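Local coordinates for oxidized polyvinyl alcohol hydrolase (Sphingopyxis, PDB 3WLA), which hydrolyses beta-diketones such as 4,6-nonanedione and cleaves oxidized polyvinyl alcohol in the second step of polyvinyl alcohol degradation, at residues T56-W62 / P94-A98; D134-L138 / M167-A171; E188-T192 / A263-F268; F201-R205 / L253-P259. One frame throughout, in Å; residues are numbered along the deposited sequence.

Interaction 1. Residues T56-W62 / P94-A98; sequences TVEATNW and PNLGA. With SO4 (sulfate ion), chain D.
Asn-61 ties the start of helix 60-65 to the loop at Pro-94 and Asn-95 through two direct hydrogen bonds. Its backbone N donates to Pro-94 O at 2.9 Å, nearly straight at 170°, so a carbonyl of the other segment takes up an N-H of the first helical turn, just beyond the N-cap residue Ala-59. Its side-chain ND2 donates to Asn-95 OD1 at 2.9 Å. That oxygen lies close to the plane of the Asn-61 amide, whereas ND2 stands above the carbonyl plane of Asn-95, the two amides being turned 62° against each other. Two waters add indirect links: one donates to Leu-96 O and accepts a weak bond from Thr-60 N, the other connects Asn-95 O with Trp-62 NE1.

Weaker contacts fill in between. Ala-59 CA approaches Leu-96 O at 3.2 Å in a CA-H...O contact, and Val-57 CG1 lies 3.9 Å from Ala-98 CB. The Pro-94 ring runs alongside the Asn-61 side chain, and Val-36 of strand 31-38 touches both.

At the other end, a sulfate is held by two successive backbone N-H groups and by hydroxyls. Thr-56 N donates to sulfate O1 at 2.8 Å. Val-57 N donates to sulfate O2, nearly straight at 172°. Thr-56 OG1, also bonded to Trp-111 NE1, reaches O1. Because Ser-162 OG, assigned to the charge relay by similarity, binds the same ion, these adjacent N-H groups are consistent with an oxyanion hole, occupied here by an anion probably from the crystallisation liquor.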
loop_
_atom_site.group_PDB
_atom_site.type_symbol
_atom_site.label_atom_id
_atom_site.label_comp_id
_atom_site.label_asym_id
_atom_site.label_seq_id
_atom_site.Cartn_x
_atom_site.Cartn_y
_atom_site.Cartn_z
ATOM N N THR A 56 10.889 -1.237 4.330
ATOM C CA THR A 56 12.273 -1.573 4.032
ATOM C C THR A 56 12.983 -2.459 5.053
ATOM O O THR A 56 13.796 -3.344 4.663
ATOM C CB THR A 56 13.127 -0.295 3.932
ATOM O OG1 THR A 56 12.508 0.640 3.019
ATOM C CG2 THR A 56 14.619 -0.673 3.575
ATOM N N VAL A 57 12.688 -2.245 6.339
ATOM C CA VAL A 57 13.422 -2.984 7.371
ATOM C C VAL A 57 12.675 -3.944 8.283
ATOM O O VAL A 57 13.293 -4.603 9.122
ATOM C CB VAL A 57 14.278 -2.027 8.221
ATOM C CG1 VAL A 57 15.173 -1.173 7.277
ATOM C CG2 VAL A 57 13.402 -1.140 9.066
ATOM N N GLU A 58 11.361 -4.078 8.138
ATOM C CA GLU A 58 10.650 -5.019 9.028
ATOM C C GLU A 58 10.338 -6.313 8.295
ATOM O O GLU A 58 10.050 -6.323 7.088
ATOM C CB GLU A 58 9.352 -4.384 9.533
ATOM C CG GLU A 58 9.615 -3.106 10.345
ATOM C CD GLU A 58 8.303 -2.421 10.711
ATOM O OE1 GLU A 58 7.664 -1.907 9.772
ATOM O OE2 GLU A 58 7.930 -2.428 11.912
ATOM N N ALA A 59 10.369 -7.420 9.024
ATOM C CA ALA A 59 10.109 -8.740 8.414
ATOM C C ALA A 59 8.600 -8.918 8.274
ATOM O O ALA A 59 7.862 -8.414 9.138
ATOM C CB ALA A 59 10.627 -9.881 9.365
ATOM N N THR A 60 8.172 -9.696 7.276
ATOM C CA THR A 60 6.739 -9.981 7.093
ATOM C C THR A 60 6.116 -10.556 8.372
ATOM O O THR A 60 4.989 -10.153 8.780
ATOM C CB THR A 60 6.518 -10.921 5.900
ATOM O OG1 THR A 60 6.806 -10.189 4.696
ATOM C CG2 THR A 60 5.020 -11.484 5.814
ATOM N N ASN A 61 6.818 -11.471 9.026
ATOM C CA ASN A 61 6.262 -12.037 10.251
ATOM C C ASN A 61 6.130 -11.004 11.393
ATOM O O ASN A 61 5.256 -11.151 12.230
ATOM C CB ASN A 61 7.068 -13.244 10.704
ATOM C CG ASN A 61 6.677 -14.494 9.961
ATOM O OD1 ASN A 61 5.640 -14.550 9.297
ATOM N ND2 ASN A 61 7.512 -15.531 10.084
ATOM N N TRP A 62 6.999 -9.997 11.439
ATOM C CA TRP A 62 6.850 -8.969 12.451
ATOM C C TRP A 62 5.550 -8.221 12.215
ATOM O O TRP A 62 4.806 -8.008 13.146
ATOM C CB TRP A 62 7.967 -7.940 12.425
ATOM C CG TRP A 62 9.338 -8.507 12.596
ATOM C CD1 TRP A 62 9.675 -9.822 12.804
ATOM C CD2 TRP A 62 10.555 -7.779 12.508
ATOM N NE1 TRP A 62 11.041 -9.946 12.840
ATOM C CE2 TRP A 62 11.606 -8.705 12.658
ATOM C CE3 TRP A 62 10.868 -6.419 12.318
ATOM C CZ2 TRP A 62 12.947 -8.316 12.618
ATOM C CZ3 TRP A 62 12.225 -6.022 12.288
ATOM C CH2 TRP A 62 13.240 -6.971 12.434
ATOM N N PRO A 94 10.243 -15.111 5.542
ATOM C CA PRO A 94 9.330 -14.156 6.211
ATOM C C PRO A 94 9.859 -13.534 7.465
ATOM O O PRO A 94 9.262 -12.615 8.019
ATOM C CB PRO A 94 8.068 -14.978 6.460
ATOM C CG PRO A 94 8.646 -16.398 6.759
ATOM C CD PRO A 94 9.845 -16.517 5.792
ATOM N N ASN A 95 10.982 -14.061 7.931
ATOM C CA ASN A 95 11.652 -13.552 9.110
ATOM C C ASN A 95 12.797 -12.583 8.785
ATOM O O ASN A 95 13.457 -12.082 9.687
ATOM C CB ASN A 95 12.158 -14.762 9.933
ATOM C CG ASN A 95 10.990 -15.537 10.510
ATOM O OD1 ASN A 95 10.130 -14.930 11.137
ATOM N ND2 ASN A 95 10.914 -16.833 10.259
ATOM N N LEU A 96 13.050 -12.348 7.505
ATOM C CA LEU A 96 14.110 -11.435 7.128
ATOM C C LEU A 96 13.554 -9.992 7.207
ATOM O O LEU A 96 12.577 -9.660 6.532
ATOM C CB LEU A 96 14.582 -11.686 5.695
ATOM C CG LEU A 96 15.655 -10.636 5.372
ATOM C CD1 LEU A 96 17.011 -11.072 6.035
ATOM C CD2 LEU A 96 15.799 -10.504 3.879
ATOM N N GLY A 97 14.244 -9.182 7.983
ATOM C CA GLY A 97 13.876 -7.788 8.218
ATOM C C GLY A 97 14.377 -6.844 7.122
ATOM O O GLY A 97 13.609 -6.346 6.298
ATOM N N ALA A 98 15.672 -6.601 7.099
ATOM C CA ALA A 98 16.207 -5.706 6.097
ATOM C C ALA A 98 17.046 -6.443 5.029
ATOM O O ALA A 98 16.595 -6.595 3.897
ATOM C CB ALA A 98 17.018 -4.582 6.786
HETATM S S SO4 D . 10.886 1.242 6.724
HETATM O O1 SO4 D . 10.573 1.357 5.292
HETATM O O2 SO4 D . 10.852 -0.192 7.128
HETATM O O3 SO4 D . 12.234 1.699 6.959
HETATM O O4 SO4 D . 9.966 2.016 7.561
HETATM O O HOH W 1 10.622 -10.815 5.336
HETATM O O HOH W 2 13.423 -12.094 12.313
#

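Interaction 2. Residues D134-L138 / M167-A171; sequences DVRFL and MTNRA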
loop_
_atom_site.group_PDB
_atom_site.type_symbol
_atom_site.label_atom_id
_atom_site.label_comp_id
_atom_site.label_asym_id
_atom_site.label_seq_id
_atom_site.Cartn_x
_atom_site.Cartn_y
_atom_site.Cartn_z
ATOM N N ASP A 134 5.508 -6.971 -9.062
ATOM C CA ASP A 134 4.848 -7.028 -7.761
ATOM C C ASP A 134 3.360 -6.747 -7.848
ATOM O O ASP A 134 2.552 -7.370 -7.156
ATOM C CB ASP A 134 5.530 -6.092 -6.758
ATOM C CG ASP A 134 6.825 -6.669 -6.232
ATOM O OD1 ASP A 134 6.947 -7.910 -6.178
ATOM O OD2 ASP A 134 7.728 -5.897 -5.843
ATOM N N VAL A 135 2.962 -5.817 -8.693
ATOM C CA VAL A 135 1.528 -5.585 -8.791
ATOM C C VAL A 135 0.814 -6.876 -9.243
ATOM O O VAL A 135 -0.266 -7.193 -8.762
ATOM C CB VAL A 135 1.192 -4.456 -9.796
ATOM C CG1 VAL A 135 -0.337 -4.422 -10.051
ATOM C CG2 VAL A 135 1.634 -3.088 -9.248
ATOM N N ARG A 136 1.442 -7.636 -10.150
ATOM C CA ARG A 136 0.821 -8.853 -10.678
ATOM C C ARG A 136 0.821 -9.983 -9.662
ATOM O O ARG A 136 -0.138 -10.755 -9.574
ATOM C CB ARG A 136 1.517 -9.282 -11.977
ATOM C CG ARG A 136 1.040 -8.428 -13.190
ATOM C CD ARG A 136 1.747 -8.788 -14.494
ATOM N NE ARG A 136 3.205 -8.629 -14.468
ATOM C CZ ARG A 136 3.841 -7.579 -14.990
ATOM N NH1 ARG A 136 3.156 -6.579 -15.575
ATOM N NH2 ARG A 136 5.166 -7.542 -14.944
ATOM N N PHE A 137 1.905 -10.069 -8.909
ATOM C CA PHE A 137 2.017 -11.072 -7.875
ATOM C C PHE A 137 0.913 -10.907 -6.832
ATOM O O PHE A 137 0.187 -11.897 -6.504
ATOM C CB PHE A 137 3.367 -10.977 -7.181
ATOM C CG PHE A 137 3.456 -11.833 -5.943
ATOM C CD1 PHE A 137 3.073 -13.185 -5.992
ATOM C CD2 PHE A 137 3.936 -11.309 -4.724
ATOM C CE1 PHE A 137 3.162 -14.015 -4.864
ATOM C CE2 PHE A 137 4.033 -12.137 -3.584
ATOM C CZ PHE A 137 3.641 -13.493 -3.660
ATOM N N LEU A 138 0.783 -9.682 -6.291
ATOM C CA LEU A 138 -0.215 -9.432 -5.277
ATOM C C LEU A 138 -1.592 -9.887 -5.767
ATOM O O LEU A 138 -2.306 -10.553 -5.031
ATOM C CB LEU A 138 -0.240 -7.924 -4.886
ATOM C CG LEU A 138 1.120 -7.486 -4.301
ATOM C CD1 LEU A 138 1.147 -6.004 -4.267
ATOM C CD2 LEU A 138 1.452 -8.153 -2.934
ATOM N N MET A 167 4.029 0.767 -2.496
ATOM C CA MET A 167 3.570 -0.372 -3.291
ATOM C C MET A 167 2.051 -0.404 -3.286
ATOM O O MET A 167 1.451 -0.745 -4.320
ATOM C CB MET A 167 4.108 -1.685 -2.706
ATOM C CG MET A 167 3.706 -2.922 -3.521
ATOM S SD MET A 167 4.688 -2.848 -5.028
ATOM C CE MET A 167 3.461 -3.084 -6.254
ATOM N N THR A 168 1.410 -0.060 -2.161
ATOM C CA THR A 168 -0.052 -0.014 -2.127
ATOM C C THR A 168 -0.538 1.054 -3.155
ATOM O O THR A 168 -1.441 0.789 -3.970
ATOM C CB THR A 168 -0.586 0.335 -0.703
ATOM O OG1 THR A 168 -0.228 -0.739 0.223
ATOM C CG2 THR A 168 -2.147 0.479 -0.725
ATOM N N ASN A 169 0.037 2.275 -3.079
ATOM C CA ASN A 169 -0.326 3.336 -4.039
ATOM C C ASN A 169 -0.144 2.799 -5.457
ATOM O O ASN A 169 -1.013 2.995 -6.311
ATOM C CB ASN A 169 0.589 4.585 -3.943
ATOM C CG ASN A 169 0.262 5.503 -2.765
ATOM O OD1 ASN A 169 -0.861 5.546 -2.271
ATOM N ND2 ASN A 169 1.256 6.271 -2.333
ATOM N N ARG A 170 0.997 2.162 -5.749
ATOM C CA ARG A 170 1.165 1.691 -7.144
ATOM C C ARG A 170 0.074 0.671 -7.572
ATOM O O ARG A 170 -0.503 0.742 -8.680
ATOM C CB ARG A 170 2.549 1.075 -7.393
ATOM C CG ARG A 170 2.738 0.714 -8.903
ATOM C CD ARG A 170 4.106 0.072 -9.174
ATOM N NE ARG A 170 4.412 -0.094 -10.612
ATOM C CZ ARG A 170 4.805 0.900 -11.400
ATOM N NH1 ARG A 170 4.926 2.138 -10.906
ATOM N NH2 ARG A 170 5.098 0.652 -12.692
ATOM N N ALA A 171 -0.221 -0.284 -6.703
ATOM C CA ALA A 171 -1.224 -1.306 -7.062
ATOM C C ALA A 171 -2.615 -0.697 -7.218
ATOM O O ALA A 171 -3.404 -1.148 -8.096
ATOM C CB ALA A 171 -1.239 -2.420 -5.990
#
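Segments 134-138 and 167-171, from two helices of the alpha/beta-hydrolase fold, cross almost perpendicularly at -82°, their axes 10.1 Å apart at closest approach. No hydrogen bond joins them; the contact is buried and made by apolar groups, with Met-167 and Val-135 carrying most of it. Helix 163-174 is the one that follows the serine of the probable nucleophile elbow, and Met-53 of strand 47-53 touches both Leu-138 and Met-167, which places the crossing against the central sheet.

Leu-138 CD1 lies 4.1 Å from Met-167 CG, the two side chains reaching toward each other. The methionine chain starts out trans to its own backbone N (chi1 -178°), and bends at the next two torsions then turn SD and CE toward the neighbouring helix, where Met-167 SD passes Asp-134 CB at 3.8 Å. The acid group of Asp-134 is engaged elsewhere, by Arg-33 and the backbone N of Asn-115.

The Val-135 and Arg-170 side chains cross at about a right angle, with Val-135 CG2 making the contact, 4.0 Å from Arg-170 CG. The guanidinium continues past the valine to the carbonyls of Ala-131, Asp-130 and Tyr-127. CE of Met-167 lies against both Val-135 CG2 (3.5 Å) and Asp-134 CB (3.7 Å).

Interaction 3. Residues E188-T192 / A263-F268; sequences EWYST and ASSNYF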
loop_
_atom_site.group_PDB
_atom_site.type_symbol
_atom_site.label_atom_id
_atom_site.label_comp_id
_atom_site.label_asym_id
_atom_site.label_seq_id
_atom_site.Cartn_x
_atom_site.Cartn_y
_atom_site.Cartn_z
ATOM N N GLU A 188 5.488 6.628 -0.521
ATOM C CA GLU A 188 6.051 7.639 -1.399
ATOM C C GLU A 188 5.114 7.862 -2.588
ATOM O O GLU A 188 4.258 7.037 -2.876
ATOM C CB GLU A 188 7.380 7.189 -1.946
ATOM C CG GLU A 188 8.620 7.883 -1.345
ATOM C CD GLU A 188 8.820 9.353 -1.808
ATOM O OE1 GLU A 188 8.115 9.825 -2.763
ATOM O OE2 GLU A 188 9.683 10.020 -1.189
ATOM N N TRP A 189 5.316 8.963 -3.284
ATOM C CA TRP A 189 4.534 9.266 -4.496
ATOM C C TRP A 189 5.520 9.479 -5.659
ATOM O O TRP A 189 5.144 9.415 -6.880
ATOM C CB TRP A 189 3.668 10.532 -4.277
ATOM C CG TRP A 189 2.676 10.769 -5.397
ATOM C CD1 TRP A 189 2.736 11.748 -6.372
ATOM C CD2 TRP A 189 1.471 10.063 -5.605
ATOM N NE1 TRP A 189 1.608 11.679 -7.163
ATOM C CE2 TRP A 189 0.816 10.654 -6.710
ATOM C CE3 TRP A 189 0.857 8.984 -4.951
ATOM C CZ2 TRP A 189 -0.416 10.198 -7.175
ATOM C CZ3 TRP A 189 -0.381 8.531 -5.407
ATOM C CH2 TRP A 189 -1.001 9.133 -6.508
ATOM N N TYR A 190 6.794 9.661 -5.286
ATOM C CA TYR A 190 7.882 9.953 -6.218
ATOM C C TYR A 190 7.375 11.059 -7.147
ATOM O O TYR A 190 7.295 10.893 -8.348
ATOM C CB TYR A 190 8.250 8.722 -7.047
ATOM C CG TYR A 190 8.648 7.532 -6.222
ATOM C CD1 TYR A 190 9.641 7.626 -5.240
ATOM C CD2 TYR A 190 8.050 6.267 -6.448
ATOM C CE1 TYR A 190 10.032 6.483 -4.503
ATOM C CE2 TYR A 190 8.443 5.136 -5.722
ATOM C CZ TYR A 190 9.428 5.250 -4.765
ATOM O OH TYR A 190 9.854 4.118 -4.122
ATOM N N SER A 191 6.984 12.186 -6.579
ATOM C CA SER A 191 6.460 13.257 -7.411
ATOM C C SER A 191 7.390 13.710 -8.494
ATOM O O SER A 191 8.604 13.763 -8.312
ATOM C CB SER A 191 6.066 14.443 -6.562
ATOM O OG SER A 191 5.272 13.984 -5.508
ATOM N N THR A 192 6.811 13.999 -9.666
ATOM C CA THR A 192 7.600 14.492 -10.785
ATOM C C THR A 192 6.947 15.769 -11.336
ATOM O O THR A 192 5.882 16.192 -10.884
ATOM C CB THR A 192 7.616 13.525 -11.947
ATOM O OG1 THR A 192 6.297 13.469 -12.509
ATOM C CG2 THR A 192 8.028 12.157 -11.507
ATOM N N ALA A 263 0.174 14.812 -1.909
ATOM C CA ALA A 263 0.033 14.555 -3.319
ATOM C C ALA A 263 -0.896 13.368 -3.570
ATOM O O ALA A 263 -1.767 13.439 -4.418
ATOM C CB ALA A 263 1.368 14.304 -3.927
ATOM N N SER A 264 -0.703 12.262 -2.846
ATOM C CA SER A 264 -1.580 11.139 -3.055
ATOM C C SER A 264 -2.998 11.515 -2.673
ATOM O O SER A 264 -3.925 11.181 -3.417
ATOM C CB SER A 264 -1.114 9.889 -2.250
ATOM O OG SER A 264 -1.285 10.087 -0.851
ATOM N N SER A 265 -3.198 12.224 -1.552
ATOM C CA SER A 265 -4.562 12.545 -1.157
ATOM C C SER A 265 -5.252 13.418 -2.229
ATOM O O SER A 265 -6.451 13.268 -2.479
ATOM C CB SER A 265 -4.638 13.232 0.225
ATOM O OG SER A 265 -4.267 14.611 0.203
ATOM N N ASN A 266 -4.495 14.320 -2.842
ATOM C CA ASN A 266 -5.024 15.223 -3.858
ATOM C C ASN A 266 -5.543 14.448 -5.075
ATOM O O ASN A 266 -6.666 14.699 -5.571
ATOM C CB ASN A 266 -3.940 16.188 -4.320
ATOM C CG ASN A 266 -3.622 17.273 -3.284
ATOM O OD1 ASN A 266 -4.314 17.443 -2.265
ATOM N ND2 ASN A 266 -2.583 18.041 -3.576
ATOM N N TYR A 267 -4.725 13.531 -5.554
ATOM C CA TYR A 267 -5.086 12.714 -6.699
ATOM C C TYR A 267 -6.336 11.839 -6.483
ATOM O O TYR A 267 -7.291 11.896 -7.277
ATOM C CB TYR A 267 -3.919 11.801 -7.086
ATOM C CG TYR A 267 -4.316 10.847 -8.162
ATOM C CD1 TYR A 267 -4.319 11.242 -9.500
ATOM C CD2 TYR A 267 -4.789 9.568 -7.846
ATOM C CE1 TYR A 267 -4.794 10.380 -10.523
ATOM C CE2 TYR A 267 -5.276 8.684 -8.851
ATOM C CZ TYR A 267 -5.273 9.098 -10.188
ATOM O OH TYR A 267 -5.729 8.234 -11.169
ATOM N N PHE A 268 -6.326 11.009 -5.431
ATOM C CA PHE A 268 -7.462 10.140 -5.147
ATOM C C PHE A 268 -8.747 10.936 -4.817
ATOM O O PHE A 268 -9.880 10.505 -5.105
ATOM C CB PHE A 268 -7.125 9.222 -3.982
ATOM C CG PHE A 268 -6.140 8.157 -4.328
ATOM C CD1 PHE A 268 -6.423 7.232 -5.326
ATOM C CD2 PHE A 268 -4.945 8.046 -3.613
ATOM C CE1 PHE A 268 -5.557 6.194 -5.617
ATOM C CE2 PHE A 268 -4.048 6.998 -3.899
ATOM C CZ PHE A 268 -4.359 6.065 -4.903
#
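The indole of Trp-189 lies with one face against helix 257-269: Ala-263 CB sits over the five-membered ring, 4.1 Å from its centroid, and Ser-264 CA over the six-membered ring, 3.8 Å from that centroid. Both are CH-pi contacts. Towards the far end of the benzo ring, Tyr-267 CB meets Trp-189 CZ2 at 3.9 Å and Phe-268 CE2 comes obliquely to CZ3. The tyrosine ring itself is tilted 43° from the six-membered ring. In this way the loop after strand 181-185 of the alpha/beta-hydrolase sheet is anchored in the core between helices, since Asn-169 and Leu-173 of helix 163-174 also touch the indole.

A first torsion of -171°, which turns CG to the far side of CA-CB from the backbone N, directs the indole at the helix. Its polar edge is satisfied, NE1 donating to Trp-216 O, while Tyr-267 OH bonds to Pro-226 O. Ser-264 CB presses close to the benzo ring, 3.5 Å from Trp-189 CE3.

Ser-265, which similarity assigns to the charge relay, has its CB directed away from the 188-192 loop, and its OG bonds to Gln-262 O. The Glu-188 side chain curls over the backbone that follows it: Glu-188 OE1 accepts from Trp-189 N at 3.0 Å, on its anti side and 27° out of the carboxylate plane, and from Tyr-190 N at 2.9 Å.

Interaction 4. Residues F201-R205 / L253-P259; sequences FQETR and LCSDYRP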
loop_
_atom_site.group_PDB
_atom_site.type_symbol
_atom_site.label_atom_id
_atom_site.label_comp_id
_atom_site.label_asym_id
_atom_site.label_seq_id
_atom_site.Cartn_x
_atom_site.Cartn_y
_atom_site.Cartn_z
ATOM N N PHE A 201 15.307 15.646 -4.350
ATOM C CA PHE A 201 14.464 15.693 -3.174
ATOM C C PHE A 201 14.078 17.090 -2.702
ATOM O O PHE A 201 12.906 17.376 -2.505
ATOM C CB PHE A 201 15.158 14.965 -2.014
ATOM C CG PHE A 201 14.461 15.119 -0.703
ATOM C CD1 PHE A 201 13.219 14.527 -0.480
ATOM C CD2 PHE A 201 15.058 15.829 0.325
ATOM C CE1 PHE A 201 12.585 14.635 0.757
ATOM C CE2 PHE A 201 14.449 15.950 1.570
ATOM C CZ PHE A 201 13.200 15.348 1.798
ATOM N N GLN A 202 15.067 17.954 -2.506
ATOM C CA GLN A 202 14.807 19.287 -1.969
ATOM C C GLN A 202 13.861 20.137 -2.826
ATOM O O GLN A 202 12.929 20.766 -2.313
ATOM C CB GLN A 202 16.150 20.023 -1.743
ATOM C CG GLN A 202 16.280 20.684 -0.378
ATOM C CD GLN A 202 16.308 19.670 0.783
ATOM O OE1 GLN A 202 15.534 19.799 1.765
ATOM N NE2 GLN A 202 17.194 18.654 0.676
ATOM N N GLU A 203 14.148 20.188 -4.119
ATOM C CA GLU A 203 13.328 20.930 -5.068
ATOM C C GLU A 203 11.927 20.285 -5.074
ATOM O O GLU A 203 10.903 20.973 -5.071
ATOM C CB GLU A 203 13.958 20.852 -6.471
ATOM C CG GLU A 203 13.427 21.983 -7.450
ATOM C CD GLU A 203 13.853 21.819 -8.954
ATOM O OE1 GLU A 203 15.081 21.655 -9.242
ATOM O OE2 GLU A 203 12.956 21.878 -9.853
ATOM N N THR A 204 11.888 18.947 -5.051
ATOM C CA THR A 204 10.607 18.240 -5.071
ATOM C C THR A 204 9.779 18.626 -3.887
ATOM O O THR A 204 8.592 18.884 -4.055
ATOM C CB THR A 204 10.765 16.714 -5.117
ATOM O OG1 THR A 204 11.350 16.360 -6.356
ATOM C CG2 THR A 204 9.409 16.020 -5.061
ATOM N N ARG A 205 10.397 18.716 -2.703
ATOM C CA ARG A 205 9.658 19.110 -1.485
ATOM C C ARG A 205 9.111 20.514 -1.644
ATOM O O ARG A 205 7.985 20.826 -1.228
ATOM C CB ARG A 205 10.563 19.156 -0.238
ATOM C CG ARG A 205 10.282 18.152 0.783
ATOM C CD ARG A 205 10.590 18.588 2.197
ATOM N NE ARG A 205 11.965 18.982 2.427
ATOM C CZ ARG A 205 12.606 18.797 3.589
ATOM N NH1 ARG A 205 13.860 19.202 3.742
ATOM N NH2 ARG A 205 12.011 18.145 4.577
ATOM N N LEU A 253 18.406 12.650 4.636
ATOM C CA LEU A 253 16.973 12.733 4.511
ATOM C C LEU A 253 16.599 12.556 3.053
ATOM O O LEU A 253 16.918 13.392 2.217
ATOM C CB LEU A 253 16.522 14.106 4.972
ATOM C CG LEU A 253 15.027 14.395 4.851
ATOM C CD1 LEU A 253 14.160 13.349 5.660
ATOM C CD2 LEU A 253 14.824 15.784 5.400
ATOM N N CYS A 254 15.956 11.469 2.706
ATOM C CA CYS A 254 15.580 11.373 1.313
ATOM C C CYS A 254 14.085 11.225 0.993
ATOM O O CYS A 254 13.749 11.188 -0.173
ATOM C CB CYS A 254 16.409 10.315 0.610
ATOM S SG CYS A 254 16.596 8.835 1.529
ATOM N N SER A 255 13.213 11.074 1.996
ATOM C CA SER A 255 11.772 11.060 1.758
ATOM C C SER A 255 11.107 11.825 2.902
ATOM O O SER A 255 11.454 11.629 4.081
ATOM C CB SER A 255 11.173 9.658 1.775
ATOM O OG SER A 255 11.523 8.952 0.616
ATOM N N ASP A 256 10.169 12.698 2.555
ATOM C CA ASP A 256 9.416 13.440 3.549
ATOM C C ASP A 256 7.971 13.083 3.205
ATOM O O ASP A 256 7.483 13.419 2.130
ATOM C CB ASP A 256 9.672 14.919 3.340
ATOM C CG ASP A 256 8.833 15.800 4.256
ATOM O OD1 ASP A 256 7.822 15.387 4.839
ATOM O OD2 ASP A 256 9.204 16.959 4.356
ATOM N N TYR A 257 7.282 12.399 4.083
ATOM C CA TYR A 257 5.951 11.990 3.756
ATOM C C TYR A 257 4.871 13.039 3.851
ATOM O O TYR A 257 3.723 12.717 3.697
ATOM C CB TYR A 257 5.561 10.770 4.562
ATOM C CG TYR A 257 6.547 9.656 4.232
ATOM C CD1 TYR A 257 6.353 8.836 3.120
ATOM C CD2 TYR A 257 7.756 9.549 4.957
ATOM C CE1 TYR A 257 7.369 7.916 2.717
ATOM C CE2 TYR A 257 8.759 8.649 4.577
ATOM C CZ TYR A 257 8.551 7.838 3.460
ATOM O OH TYR A 257 9.534 6.945 3.125
ATOM N N ARG A 258 5.237 14.289 4.088
ATOM C CA ARG A 258 4.186 15.320 4.135
ATOM C C ARG A 258 3.779 15.570 2.678
ATOM O O ARG A 258 2.618 15.392 2.298
ATOM C CB ARG A 258 4.733 16.598 4.801
ATOM C CG ARG A 258 3.752 17.784 4.915
ATOM C CD ARG A 258 4.620 19.020 5.194
ATOM N NE ARG A 258 5.271 18.870 6.497
ATOM C CZ ARG A 258 4.625 19.083 7.631
ATOM N NH1 ARG A 258 3.352 19.478 7.592
ATOM N NH2 ARG A 258 5.189 18.816 8.798
ATOM N N PRO A 259 4.737 15.922 1.829
ATOM C CA PRO A 259 4.297 16.155 0.456
ATOM C C PRO A 259 3.783 14.901 -0.241
ATOM O O PRO A 259 2.905 14.985 -1.133
ATOM C CB PRO A 259 5.534 16.712 -0.230
ATOM C CG PRO A 259 6.694 16.191 0.630
ATOM C CD PRO A 259 6.136 16.350 2.021
#
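Extended first torsions, 172° in Phe-201 and a similar value in Asp-256, point the phenyl ring from the helix and the carboxylate from the strand end at each other's segment, where Phe-201 CZ meets Asp-256 CB. Arg-205 lies against both on a chain bent at its second and third torsions: Phe-201 CZ lies 3.8 Å from the guanidinium plane of Arg-205, over its centre, while Asp-256 OD2 is at the guanidinium edge.

Arg-205 NH2 donates to Asp-256 OD2 at 3.1 Å in a nearly straight hydrogen bond (175°) within a salt bridge. The oxygen lies in the guanidinium plane; NH2 comes from the anti side of OD2, somewhat out of the carboxylate plane, and the two planar groups are 81° apart. Arg-205 NH1 is held as well, donating to Gln-202 OE1 at 2.7 Å, so two acceptors fix the rotation of the group.

Strand 253-256 pairs with 244-246 in a small antiparallel sheet, where Cys-254 and Ser-255 form a classic beta bulge opposite Trp-245. Asp-256 ends the strand and is the N-cap of helix 257-269, its OD1 accepting from Arg-258 N at 2.9 Å. One carboxylate thus serves the helix start with one oxygen and Arg-205 with the other.

One face of the Phe-201 ring rests on the backbone at Leu-253 and Cys-254. Cys-254 O approaches Phe-201 CD1 at 3.4 Å. The Leu-253 and Phe-201 side chains cross at about a right angle, with Leu-253 CG 3.7 Å from Phe-201 CE2. Leu-253 CD2 also touches the guanidinium. Beyond the salt bridge, Pro-259 CG packs against Arg-205 CG at 4.1 Å.

Interactions 1 and 2 follow each other along the chain and close before interaction 3 opens; interaction 4 falls within the span that interaction 3 brackets. The last two, centred about 12 Å apart, share helix 257-269 and are joined by Glu-188 OE2 and Ser-255 OG. Interaction 2 meets interaction 3 where Asn-169 ND2 bonds to Glu-188 O, so helix 163-174 connects to the loop 188-192. Interaction 1 touches none of the others, and lies about 26 Å, centre to centre, from interaction 3 on the opposite side of the chain's centre. Segments 56-62 and 253-259 both approach Ser-162, consistent with their bordering the active site.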